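Local coordinates for protein glucose dehydrogenase (Serratia sp. FS14, PDB 7CDY) that belongs to the glucose/sorbosone dehydrogenase family, folds as a beta-propeller and carries a bound calcium ion, at residues E152-L156 and A179-P183; S268-D274 and I319-S324; D327-L332 and L342-A346. All coordinates share one frame; numbering follows the deposited sequence. Where two conformers were deposited one is given.

Interaction 1 of 3, residues E152-L156 and A179-P183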
ATOM      1  N   GLU A 152       1.728 -19.580  -7.109  1.00 10.36           N
ATOM      2  CA  GLU A 152       1.011 -20.745  -6.609  1.00 11.07           C
ATOM      3  C   GLU A 152      -0.411 -20.344  -6.234  1.00 12.77           C
ATOM      4  O   GLU A 152      -0.621 -19.445  -5.412  1.00 12.20           O
ATOM      5  CB  GLU A 152       1.781 -21.377  -5.451  1.00 12.93           C
ATOM      6  CG  GLU A 152       3.144 -21.882  -5.937  1.00 16.45           C
ATOM      7  CD  GLU A 152       4.073 -22.359  -4.846  1.00 21.99           C
ATOM      8  OE1 GLU A 152       3.599 -22.740  -3.765  1.00 26.85           O
ATOM      9  OE2 GLU A 152       5.303 -22.367  -5.087  1.00 27.72           O
ATOM     10  N   THR A 153      -1.393 -20.992  -6.861  1.00 12.23           N
ATOM     11  CA  THR A 153      -2.776 -20.563  -6.708  1.00 13.13           C
ATOM     12  C   THR A 153      -3.366 -20.925  -5.354  1.00 11.58           C
ATOM     13  O   THR A 153      -4.409 -20.375  -4.988  1.00 13.95           O
ATOM     14  CB  THR A 153      -3.652 -21.138  -7.822  1.00 14.08           C
ATOM     15  OG1 THR A 153      -3.661 -22.567  -7.738  1.00 16.76           O
ATOM     16  CG2 THR A 153      -3.139 -20.699  -9.192  1.00 17.61           C
ATOM     17  N   ASP A 154      -2.732 -21.825  -4.607  1.00 11.76           N
ATOM     18  CA  ASP A 154      -3.213 -22.220  -3.290  1.00 13.66           C
ATOM     19  C   ASP A 154      -2.542 -21.452  -2.154  1.00 13.15           C
ATOM     20  O   ASP A 154      -2.759 -21.782  -0.986  1.00 15.24           O
ATOM     21  CB  ASP A 154      -3.067 -23.734  -3.093  1.00 16.64           C
ATOM     22  CG  ASP A 154      -1.630 -24.212  -3.207  1.00 21.75           C
ATOM     23  OD1 ASP A 154      -0.801 -23.529  -3.846  1.00 20.68           O
ATOM     24  OD2 ASP A 154      -1.333 -25.300  -2.666  1.00 31.12           O
ATOM     25  N   LYS A 155      -1.741 -20.431  -2.469  1.00 12.99           N
ATOM     26  CA  LYS A 155      -1.020 -19.654  -1.468  1.00 12.73           C
ATOM     27  C   LYS A 155      -1.349 -18.177  -1.621  1.00 10.73           C
ATOM     28  O   LYS A 155      -1.473 -17.674  -2.739  1.00 13.17           O
ATOM     29  CB  LYS A 155       0.488 -19.897  -1.583  1.00 15.06           C
ATOM     30  CG  LYS A 155       0.837 -21.329  -1.178  1.00 18.13           C
ATOM     31  CD  LYS A 155       2.311 -21.614  -1.142  1.00 21.88           C
ATOM     32  CE  LYS A 155       2.535 -23.095  -0.842  1.00 27.46           C
ATOM     33  NZ  LYS A 155       3.870 -23.551  -1.298  1.00 31.51           N
ATOM     34  N   LEU A 156      -1.484 -17.475  -0.495  1.00 10.66           N
ATOM     35  CA  LEU A 156      -1.849 -16.063  -0.514  1.00 10.34           C
ATOM     36  C   LEU A 156      -0.642 -15.127  -0.624  1.00 11.89           C
ATOM     37  O   LEU A 156      -0.774 -13.913  -0.429  1.00 14.80           O
ATOM     38  CB  LEU A 156      -2.758 -15.737   0.672  1.00  9.80           C
ATOM     39  CG  LEU A 156      -4.130 -16.390   0.518  1.00  9.13           C
ATOM     40  CD1 LEU A 156      -4.874 -16.374   1.837  1.00 14.00           C
ATOM     41  CD2 LEU A 156      -4.952 -15.708  -0.566  1.00 12.59           C
ATOM     42  N   ALA A 179     -10.939 -25.714  -8.103  1.00 20.65           N
ATOM     43  CA  ALA A 179     -10.167 -26.554  -7.199  1.00 21.60           C
ATOM     44  C   ALA A 179      -8.713 -26.103  -7.145  1.00 18.42           C
ATOM     45  O   ALA A 179      -8.107 -25.777  -8.169  1.00 21.77           O
ATOM     46  CB  ALA A 179     -10.239 -28.011  -7.661  1.00 22.73           C
ATOM     47  N   GLY A 180      -8.156 -26.086  -5.934  1.00 22.30           N
ATOM     48  CA  GLY A 180      -6.756 -25.756  -5.739  1.00 21.34           C
ATOM     49  C   GLY A 180      -6.414 -24.285  -5.822  1.00 18.22           C
ATOM     50  O   GLY A 180      -5.227 -23.949  -5.926  1.00 19.53           O
ATOM     51  N   LYS A 181      -7.410 -23.403  -5.788  1.00 16.59           N
ATOM     52  CA  LYS A 181      -7.190 -21.970  -5.893  1.00 14.89           C
ATOM     53  C   LYS A 181      -7.859 -21.277  -4.718  1.00 14.20           C
ATOM     54  O   LYS A 181      -8.985 -21.621  -4.349  1.00 15.71           O
ATOM     55  CB  LYS A 181      -7.792 -21.449  -7.189  1.00 12.30           C
ATOM     56  CG  LYS A 181      -7.265 -22.158  -8.429  1.00 15.19           C
ATOM     57  CD  LYS A 181      -7.690 -21.419  -9.677  1.00 18.34           C
ATOM     58  CE  LYS A 181      -7.383 -22.226 -10.923  1.00 22.78           C
ATOM     59  NZ  LYS A 181      -7.837 -21.495 -12.133  1.00 26.37           N
ATOM     60  N   ARG A 182      -7.169 -20.308  -4.130  1.00 13.08           N
ATOM     61  CA  ARG A 182      -7.746 -19.544  -3.026  1.00 11.67           C
ATOM     62  C   ARG A 182      -8.796 -18.575  -3.560  1.00 12.01           C
ATOM     63  O   ARG A 182      -8.482 -17.726  -4.411  1.00 11.77           O
ATOM     64  CB  ARG A 182      -6.664 -18.775  -2.272  1.00 13.57           C
ATOM     65  CG  ARG A 182      -5.769 -19.620  -1.354  1.00 14.41           C
ATOM     66  CD  ARG A 182      -6.496 -20.293  -0.191  1.00 18.03           C
ATOM     67  NE  ARG A 182      -7.153 -19.382   0.750  1.00 16.94           N
ATOM     68  CZ  ARG A 182      -6.870 -19.300   2.049  1.00 15.85           C
ATOM     69  NH1 ARG A 182      -5.904 -20.037   2.589  1.00 17.07           N
ATOM     70  NH2 ARG A 182      -7.566 -18.473   2.821  1.00 17.53           N
ATOM     71  N   PRO A 183     -10.040 -18.644  -3.078  1.00 11.56           N
ATOM     72  CA  PRO A 183     -11.106 -17.827  -3.673  1.00 11.13           C
ATOM     73  C   PRO A 183     -11.025 -16.348  -3.323  1.00 10.36           C
ATOM     74  O   PRO A 183     -11.706 -15.543  -3.969  1.00 10.95           O
ATOM     75  CB  PRO A 183     -12.384 -18.472  -3.117  1.00 12.25           C
ATOM     76  CG  PRO A 183     -11.965 -19.049  -1.817  1.00 14.26           C
ATOM     77  CD  PRO A 183     -10.560 -19.573  -2.055  1.00 13.48           C
TER
HETATM   78  O   HOH W   1      -3.310 -20.673   1.445  1.00 21.43           O
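Thr153 and Arg182 fasten a type I beta turn, Glu152 to Lys155, to a second surface loop of the beta-propeller; the two loops flank strand 160-163 along the chain. Among the hydrogen bonds, Arg182 N donates to Thr153 O at 2.9 Å, with 159° at the hydrogen. Thr153 OG1 donates to Gly180 O at 2.8 Å. With chi1 at 63°, OG1 stands between the backbone N and the carbonyl carbon of its own residue, and it approaches Gly180 O from above the carbonyl plane. Thr153 O takes in addition a CA-H...O contact from Lys181 CA at 3.3 Å, so two successive residues grip one oxygen. A water adds an indirect link, donating to Asp154 O and accepting from Arg182 NH1.

Two salt bridges accompany these bonds. Lys155 NZ bridges back to Glu152 OE1 at 2.6 Å, bracing the turn across its ends, and Arg182 NH2 forms a salt bridge with Glu184.

Apolar packing falls to Leu156, whose side chain crosses that of Arg182 at about a right angle. Its CD2 lies 3.9 Å from Arg182 CB, while CD1 sits over the centre of the guanidinium face, 3.5 Å from Arg182 CZ.

Interaction 2 of 3, residues S268-D274 and I319-S324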
ATOM      1  N   SER A 268       6.719   3.587  -3.180  1.00  8.97           N
ATOM      2  CA  SER A 268       5.983   3.422  -1.932  1.00  9.31           C
ATOM      3  C   SER A 268       4.947   4.523  -1.822  1.00  8.78           C
ATOM      4  O   SER A 268       5.289   5.708  -1.893  1.00  9.49           O
ATOM      5  CB  SER A 268       6.947   3.499  -0.749  1.00  9.05           C
ATOM      6  OG  SER A 268       6.301   3.144   0.456  1.00  9.96           O
ATOM      7  N   GLY A 269       3.687   4.136  -1.634  1.00  9.12           N
ATOM      8  CA  GLY A 269       2.633   5.134  -1.562  1.00  9.82           C
ATOM      9  C   GLY A 269       2.161   5.555  -2.938  1.00  9.24           C
ATOM     10  O   GLY A 269       2.947   5.598  -3.894  1.00  9.39           O
ATOM     11  N   MET A 270       0.870   5.839  -3.079  0.64 10.35           N
ATOM     12  CA  MET A 270       0.374   6.309  -4.363  0.64 11.67           C
ATOM     13  C   MET A 270      -0.957   7.010  -4.166  0.64  9.36           C
ATOM     14  O   MET A 270      -1.800   6.553  -3.390  0.64  9.99           O
ATOM     15  CB  MET A 270       0.269   5.191  -5.422  0.64 17.83           C
ATOM     16  CG  MET A 270      -0.959   4.305  -5.314  0.64 16.33           C
ATOM     17  SD  MET A 270      -1.041   2.939  -6.514  0.64 11.23           S
ATOM     18  CE  MET A 270      -1.207   3.800  -8.073  0.64 20.18           C
ATOM     19  N   ALA A 271      -1.130   8.116  -4.878  1.00  9.80           N
ATOM     20  CA  ALA A 271      -2.347   8.916  -4.812  1.00 11.42           C
ATOM     21  C   ALA A 271      -2.591   9.598  -6.148  1.00  9.20           C
ATOM     22  O   ALA A 271      -1.673  10.201  -6.711  1.00 11.12           O
ATOM     23  CB  ALA A 271      -2.255   9.981  -3.714  1.00 12.60           C
ATOM     24  N   PHE A 272      -3.825   9.524  -6.640  1.00 11.22           N
ATOM     25  CA  PHE A 272      -4.264  10.294  -7.796  1.00 10.43           C
ATOM     26  C   PHE A 272      -4.722  11.674  -7.340  1.00 12.61           C
ATOM     27  O   PHE A 272      -5.429  11.803  -6.334  1.00 14.62           O
ATOM     28  CB  PHE A 272      -5.448   9.599  -8.466  1.00 12.01           C
ATOM     29  CG  PHE A 272      -5.128   8.249  -9.053  1.00 10.94           C
ATOM     30  CD1 PHE A 272      -4.662   8.131 -10.359  1.00 12.10           C
ATOM     31  CD2 PHE A 272      -5.334   7.084  -8.314  1.00 11.52           C
ATOM     32  CE1 PHE A 272      -4.395   6.883 -10.904  1.00 12.37           C
ATOM     33  CE2 PHE A 272      -5.056   5.845  -8.850  1.00 10.83           C
ATOM     34  CZ  PHE A 272      -4.593   5.740 -10.143  1.00 11.62           C
ATOM     35  N   TYR A 273      -4.326  12.715  -8.073  1.00 12.47           N
ATOM     36  CA  TYR A 273      -4.700  14.080  -7.705  1.00 13.15           C
ATOM     37  C   TYR A 273      -5.956  14.485  -8.474  1.00 15.42           C
ATOM     38  O   TYR A 273      -5.919  14.653  -9.696  1.00 16.10           O
ATOM     39  CB  TYR A 273      -3.560  15.077  -7.913  1.00 13.31           C
ATOM     40  CG  TYR A 273      -3.903  16.422  -7.313  1.00 13.98           C
ATOM     41  CD1 TYR A 273      -3.623  16.698  -5.977  1.00 14.26           C
ATOM     42  CD2 TYR A 273      -4.557  17.398  -8.066  1.00 15.94           C
ATOM     43  CE1 TYR A 273      -3.960  17.922  -5.410  1.00 17.98           C
ATOM     44  CE2 TYR A 273      -4.898  18.631  -7.505  1.00 15.89           C
ATOM     45  CZ  TYR A 273      -4.599  18.880  -6.180  1.00 16.02           C
ATOM     46  OH  TYR A 273      -4.929  20.098  -5.619  1.00 17.63           O
ATOM     47  N   ASP A 274      -7.063  14.646  -7.745  1.00 16.99           N
ATOM     48  CA  ASP A 274      -8.347  15.059  -8.304  1.00 19.17           C
ATOM     49  C   ASP A 274      -8.881  16.298  -7.592  1.00 23.70           C
ATOM     50  O   ASP A 274     -10.095  16.521  -7.534  1.00 24.87           O
ATOM     51  CB  ASP A 274      -9.352  13.904  -8.240  1.00 20.03           C
ATOM     52  CG  ASP A 274     -10.600  14.145  -9.085  1.00 25.34           C
ATOM     53  OD1 ASP A 274     -10.529  14.874 -10.098  1.00 22.60           O
ATOM     54  OD2 ASP A 274     -11.662  13.589  -8.725  1.00 31.53           O
ATOM     55  N   ILE A 319      10.414   8.747   0.879  1.00  9.94           N
ATOM     56  CA  ILE A 319       8.973   9.005   0.857  1.00  9.89           C
ATOM     57  C   ILE A 319       8.225   7.676   0.911  1.00 10.13           C
ATOM     58  O   ILE A 319       8.283   6.881  -0.031  1.00 10.13           O
ATOM     59  CB  ILE A 319       8.552   9.861  -0.344  1.00  9.59           C
ATOM     60  CG1 ILE A 319       9.326  11.192  -0.371  1.00 11.53           C
ATOM     61  CG2 ILE A 319       7.044  10.117  -0.306  1.00 10.93           C
ATOM     62  CD1 ILE A 319       9.313  11.961   0.945  1.00 14.27           C
ATOM     63  N   ARG A 320       7.534   7.440   2.025  1.00  9.25           N
ATOM     64  CA  ARG A 320       6.879   6.173   2.320  1.00  8.66           C
ATOM     65  C   ARG A 320       5.395   6.169   1.978  1.00  9.51           C
ATOM     66  O   ARG A 320       4.845   5.119   1.601  1.00  9.42           O
ATOM     67  CB  ARG A 320       7.052   5.879   3.817  1.00  9.28           C
ATOM     68  CG  ARG A 320       6.133   4.819   4.434  1.00  9.86           C
ATOM     69  CD  ARG A 320       6.440   3.393   3.982  1.00 10.05           C
ATOM     70  NE  ARG A 320       7.715   2.891   4.485  1.00 10.00           N
ATOM     71  CZ  ARG A 320       8.314   1.795   4.027  1.00 12.45           C
ATOM     72  NH1 ARG A 320       7.760   1.084   3.053  1.00 13.16           N
ATOM     73  NH2 ARG A 320       9.479   1.416   4.530  1.00 14.36           N
ATOM     74  N   GLU A 321       4.726   7.309   2.105  1.00  8.38           N
ATOM     75  CA  GLU A 321       3.274   7.374   1.979  1.00  8.95           C
ATOM     76  C   GLU A 321       2.905   8.651   1.247  1.00  9.35           C
ATOM     77  O   GLU A 321       3.566   9.681   1.423  1.00 10.79           O
ATOM     78  CB  GLU A 321       2.615   7.394   3.374  1.00 10.56           C
ATOM     79  CG  GLU A 321       1.079   7.592   3.387  1.00 12.01           C
ATOM     80  CD  GLU A 321       0.320   6.368   2.884  1.00 11.75           C
ATOM     81  OE1 GLU A 321       0.614   5.885   1.770  1.00 11.82           O
ATOM     82  OE2 GLU A 321      -0.586   5.880   3.596  1.00 11.81           O
ATOM     83  N   VAL A 322       1.874   8.568   0.403  1.00 10.69           N
ATOM     84  CA  VAL A 322       1.335   9.711  -0.330  1.00 10.89           C
ATOM     85  C   VAL A 322      -0.182   9.636  -0.291  1.00 10.19           C
ATOM     86  O   VAL A 322      -0.761   8.619  -0.691  1.00 11.11           O
ATOM     87  CB  VAL A 322       1.764   9.668  -1.810  1.00 13.05           C
ATOM     88  CG1 VAL A 322       1.346  10.952  -2.504  1.00 15.00           C
ATOM     89  CG2 VAL A 322       3.261   9.433  -1.965  1.00 13.77           C
ATOM     90  N   ARG A 323      -0.834  10.713   0.147  1.00  9.52           N
ATOM     91  CA  ARG A 323      -2.292  10.777   0.079  1.00 10.64           C
ATOM     92  C   ARG A 323      -2.714  12.136  -0.454  1.00 12.40           C
ATOM     93  O   ARG A 323      -2.076  13.154  -0.170  1.00 12.75           O
ATOM     94  CB  ARG A 323      -2.969  10.532   1.442  1.00 11.94           C
ATOM     95  CG  ARG A 323      -2.681   9.183   2.073  1.00 11.26           C
ATOM     96  CD  ARG A 323      -3.423   8.006   1.403  1.00 13.63           C
ATOM     97  NE  ARG A 323      -2.931   6.749   1.967  1.00 12.19           N
ATOM     98  CZ  ARG A 323      -3.151   5.529   1.485  1.00 11.31           C
ATOM     99  NH1 ARG A 323      -3.894   5.347   0.398  1.00 12.99           N
ATOM    100  NH2 ARG A 323      -2.603   4.490   2.111  1.00 12.43           N
ATOM    101  N   SER A 324      -3.798  12.149  -1.227  1.00 11.81           N
ATOM    102  CA  SER A 324      -4.370  13.400  -1.715  1.00 14.15           C
ATOM    103  C   SER A 324      -5.388  13.883  -0.690  1.00 16.03           C
ATOM    104  O   SER A 324      -6.391  13.204  -0.441  1.00 16.58           O
ATOM    105  CB  SER A 324      -5.026  13.177  -3.078  1.00 18.46           C
ATOM    106  OG  SER A 324      -5.470  14.398  -3.657  1.00 22.89           O
TER
HETATM  107  O   HOH W   2       5.163   1.121   1.961  1.00 12.68           O
HETATM  108  O   HOH W   3      -0.636   5.793  -0.580  1.00 11.04           O
HETATM  109  O   HOH W   4      -4.283   6.989  -2.220  1.00 13.63           O
HETATM  110  O   HOH W   5      -7.763  14.143  -5.107  1.00 24.03           O
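Ser268, Val322 and Ser324 carry this contact between two nearly parallel strands, 268-273 and 319-324, each at the edge of its own sheet. It shows how the inner strands of adjacent propeller blades meet near the middle of the fold: their axes come within 4.6 Å, yet no backbone hydrogen bond joins them, and side chains and waters do the work.

Ser268 supplies the direct polar link. Its OG, anti to the backbone N (chi1 -171°), donates to Arg320 O at 2.7 Å, tilted modestly from the carbonyl plane. A water donates to the same OG and accepts from Arg320 NH1 at the guanidinium edge, while Arg320 NH2 is held by Asp335. Arg320 and Glu321 together stand opposite the single residue Leu333, a classic beta bulge. Beside it Gly269, without a side chain, brings its CA to 4.2 Å from Glu321 CA.

Val322 is the apolar centre, its CG1 meeting Ala271 CB at 3.9 Å; Phe286 and Leu332 pack on it from the two sheets. Between the two backbones, one water accepts from Met270 N and lies 2.8 Å from Val322 O, over the face of the Arg323 guanidinium. A second water donates to Met270 O and accepts from Arg323 NH1. Arg323 is itself steadied by its salt bridge from NH2 to Glu321 OE2, with Glu64 as a further partner, and Lys128 pairs with Glu321 OE1. The buried Ile319 O, by contrast, has no polar partner.

Ser324 closes the far end. Its CB rests 3.6 Å from Phe272 O, and its OG approaches the Tyr273 ring obliquely at CD1, 3.8 Å away. A water accepting from Asp274 N lies 2.7 Å from Ser324 OG.

Interaction 3 of 3, residues D327-L332 and L342-A346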
ATOM      1  N   ASP A 327      -8.257  19.023   1.244  1.00 20.25           N
ATOM      2  CA  ASP A 327      -7.967  20.443   1.104  1.00 20.43           C
ATOM      3  C   ASP A 327      -7.194  20.773  -0.165  1.00 22.28           C
ATOM      4  O   ASP A 327      -6.847  21.940  -0.376  1.00 22.80           O
ATOM      5  CB  ASP A 327      -7.181  20.943   2.323  1.00 21.97           C
ATOM      6  CG  ASP A 327      -5.879  20.184   2.539  1.00 24.03           C
ATOM      7  OD1 ASP A 327      -5.569  19.274   1.738  1.00 22.54           O
ATOM      8  OD2 ASP A 327      -5.155  20.503   3.509  1.00 25.64           O
ATOM      9  N   GLY A 328      -6.894  19.780  -0.999  1.00 18.55           N
ATOM     10  CA  GLY A 328      -6.178  20.008  -2.231  1.00 18.35           C
ATOM     11  C   GLY A 328      -4.668  19.918  -2.147  1.00 16.57           C
ATOM     12  O   GLY A 328      -4.004  20.167  -3.156  1.00 16.54           O
ATOM     13  N   TYR A 329      -4.103  19.588  -0.988  1.00 15.70           N
ATOM     14  CA  TYR A 329      -2.670  19.373  -0.850  1.00 16.94           C
ATOM     15  C   TYR A 329      -2.362  17.880  -0.823  1.00 13.60           C
ATOM     16  O   TYR A 329      -3.232  17.050  -0.553  1.00 15.38           O
ATOM     17  CB  TYR A 329      -2.146  20.007   0.443  1.00 17.40           C
ATOM     18  CG  TYR A 329      -2.083  21.516   0.429  1.00 16.51           C
ATOM     19  CD1 TYR A 329      -3.179  22.277   0.823  1.00 20.08           C
ATOM     20  CD2 TYR A 329      -0.932  22.178   0.027  1.00 19.34           C
ATOM     21  CE1 TYR A 329      -3.123  23.658   0.823  1.00 22.54           C
ATOM     22  CE2 TYR A 329      -0.868  23.560   0.019  1.00 21.73           C
ATOM     23  CZ  TYR A 329      -1.968  24.290   0.415  1.00 20.60           C
ATOM     24  OH  TYR A 329      -1.902  25.668   0.407  1.00 27.62           O
ATOM     25  N   LEU A 330      -1.108  17.546  -1.113  1.00 13.78           N
ATOM     26  CA  LEU A 330      -0.622  16.190  -0.898  1.00 12.48           C
ATOM     27  C   LEU A 330      -0.046  16.085   0.502  1.00 14.47           C
ATOM     28  O   LEU A 330       0.534  17.038   1.023  1.00 13.87           O
ATOM     29  CB  LEU A 330       0.467  15.832  -1.909  1.00 14.71           C
ATOM     30  CG  LEU A 330       0.057  15.733  -3.372  1.00 15.13           C
ATOM     31  CD1 LEU A 330       1.285  15.480  -4.223  1.00 14.96           C
ATOM     32  CD2 LEU A 330      -0.958  14.619  -3.566  1.00 15.96           C
ATOM     33  N   TYR A 331      -0.204  14.912   1.108  1.00 11.57           N
ATOM     34  CA  TYR A 331       0.318  14.629   2.435  1.00 12.08           C
ATOM     35  C   TYR A 331       1.239  13.418   2.353  1.00 10.62           C
ATOM     36  O   TYR A 331       0.855  12.377   1.806  1.00 12.35           O
ATOM     37  CB  TYR A 331      -0.827  14.398   3.432  1.00 12.02           C
ATOM     38  CG  TYR A 331      -1.546  15.681   3.798  1.00 12.55           C
ATOM     39  CD1 TYR A 331      -2.442  16.276   2.915  1.00 13.73           C
ATOM     40  CD2 TYR A 331      -1.301  16.309   5.007  1.00 15.93           C
ATOM     41  CE1 TYR A 331      -3.085  17.467   3.246  1.00 16.37           C
ATOM     42  CE2 TYR A 331      -1.942  17.489   5.346  1.00 19.11           C
ATOM     43  CZ  TYR A 331      -2.827  18.060   4.462  1.00 17.27           C
ATOM     44  OH  TYR A 331      -3.459  19.239   4.813  1.00 22.03           O
ATOM     45  N   LEU A 332       2.456  13.561   2.875  1.00 10.13           N
ATOM     46  CA  LEU A 332       3.480  12.531   2.789  1.00  9.60           C
ATOM     47  C   LEU A 332       3.962  12.146   4.176  1.00  8.51           C
ATOM     48  O   LEU A 332       3.915  12.953   5.115  1.00 10.75           O
ATOM     49  CB  LEU A 332       4.714  13.031   2.015  1.00 10.52           C
ATOM     50  CG  LEU A 332       4.532  13.718   0.663  1.00 13.87           C
ATOM     51  CD1 LEU A 332       5.889  13.970   0.008  1.00 13.79           C
ATOM     52  CD2 LEU A 332       3.627  12.945  -0.262  1.00 18.80           C
ATOM     53  N   LEU A 342       4.493  15.647   6.033  1.00 11.27           N
ATOM     54  CA  LEU A 342       4.712  16.799   5.165  1.00 12.40           C
ATOM     55  C   LEU A 342       3.447  17.139   4.395  1.00 11.50           C
ATOM     56  O   LEU A 342       2.727  16.248   3.930  1.00 13.00           O
ATOM     57  CB  LEU A 342       5.805  16.509   4.132  1.00 12.53           C
ATOM     58  CG  LEU A 342       7.152  16.046   4.676  1.00 12.25           C
ATOM     59  CD1 LEU A 342       8.101  15.734   3.527  1.00 13.21           C
ATOM     60  CD2 LEU A 342       7.757  17.085   5.616  1.00 14.33           C
ATOM     61  N   LYS A 343       3.207  18.432   4.221  1.00 12.84           N
ATOM     62  CA  LYS A 343       2.120  18.945   3.398  1.00 12.79           C
ATOM     63  C   LYS A 343       2.746  19.612   2.176  1.00 13.68           C
ATOM     64  O   LYS A 343       3.575  20.521   2.316  1.00 15.15           O
ATOM     65  CB  LYS A 343       1.300  19.946   4.208  1.00 14.15           C
ATOM     66  CG  LYS A 343       0.119  20.554   3.493  1.00 17.96           C
ATOM     67  CD  LYS A 343      -0.580  21.524   4.440  1.00 25.78           C
ATOM     68  CE  LYS A 343      -1.440  22.526   3.709  1.00 29.31           C
ATOM     69  NZ  LYS A 343      -2.093  23.481   4.651  1.00 29.80           N
ATOM     70  N   VAL A 344       2.352  19.132   1.013  1.00 13.25           N
ATOM     71  CA  VAL A 344       3.032  19.530  -0.244  1.00 13.12           C
ATOM     72  C   VAL A 344       2.047  20.099  -1.248  1.00 14.70           C
ATOM     73  O   VAL A 344       1.025  19.536  -1.462  1.00 13.83           O
ATOM     74  CB  VAL A 344       3.778  18.331  -0.854  1.00 15.39           C
ATOM     75  CG1 VAL A 344       4.478  18.746  -2.126  1.00 16.59           C
ATOM     76  CG2 VAL A 344       4.780  17.739   0.117  1.00 14.53           C
ATOM     77  N   GLY A 345       2.423  21.239  -1.820  1.00 15.11           N
ATOM     78  CA  GLY A 345       1.598  21.939  -2.811  1.00 17.20           C
ATOM     79  C   GLY A 345       2.406  22.308  -4.041  1.00 17.40           C
ATOM     80  O   GLY A 345       3.580  22.321  -3.997  1.00 17.99           O
ATOM     81  N   ALA A 346       1.718  22.636  -5.101  1.00 19.19           N
ATOM     82  CA  ALA A 346       2.395  22.957  -6.371  1.00 23.46           C
ATOM     83  C   ALA A 346       3.121  24.299  -6.351  1.00 25.04           C
ATOM     84  O   ALA A 346       4.120  24.329  -7.014  1.00 24.75           O
ATOM     85  CB  ALA A 346       1.455  22.794  -7.529  1.00 23.90           C
TER
HETATM   86  O   HOH W   6      -4.614  23.123   4.550  1.00 35.11           O
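Tyr329 offers a flat face and Lys343 lays its chain across it. Fully extended, its CG turned directly away from the backbone N (chi1 -179°), the lysine brings CE over the middle of the ring, 3.4 Å from its centroid in a CH-pi contact. NZ follows at 4.3 Å from that centroid, still above the face, as a cation-pi partner. A second side of the lysine runs beside Tyr331, the two side chains pointing the same way, and CD lies 3.7 Å from Tyr331 OH. The aliphatic chain thus lies in the corner formed by the two tyrosines. Tyr331 OH donates to Asp327 OD2 in a bond modelled very short, and a water is a close neighbour of both that carboxylate and Lys343 NZ; Asp327 OD1 accepts from Tyr329 N, completing an Asx turn.

The backbone carrying these side chains is an antiparallel beta hairpin, strands 330-334 and 339-345, in the blade where the N-terminal strand 3-19 pairs with the C-terminal one, the familiar Velcro closure of beta-propellers. Leu330-Val344 and Leu332-Leu342 are hydrogen-bonded pairs, and Tyr331-Lys343 between them is a non-hydrogen-bonded one.

Leucines and valine occupy the reverse face. Leu332 crosses Val344 at a slant, CD1 lodging 3.9 Å from Val344 CG2, while Ile319 presses on Leu332 from the neighbouring strand. Gly345, bare of a side chain, lets the Tyr329 ring come close, its CA obliquely 3.8 Å from Tyr329 CD2.

The three contacts follow one another in series along the chain. Interaction 1 stands alone on the surface, its centre about 31 Å from that of interaction 2 and about 40 Å from that of interaction 3, on the opposite side of the molecular centre from both. Interactions 2 and 3 have centres about 10 Å apart and share a sheet: strand 319-324 is the neighbour of strand 330-334, with Arg323 O and Tyr331 N 2.9 Å apart, and Tyr273 OH reaches Gly328 O. Interaction 2 therefore joins one blade to the next, interaction 3 builds the blade in which the chain ends meet, and interaction 1 ties together the two loops that precede and follow strand 160-163, in another sheet.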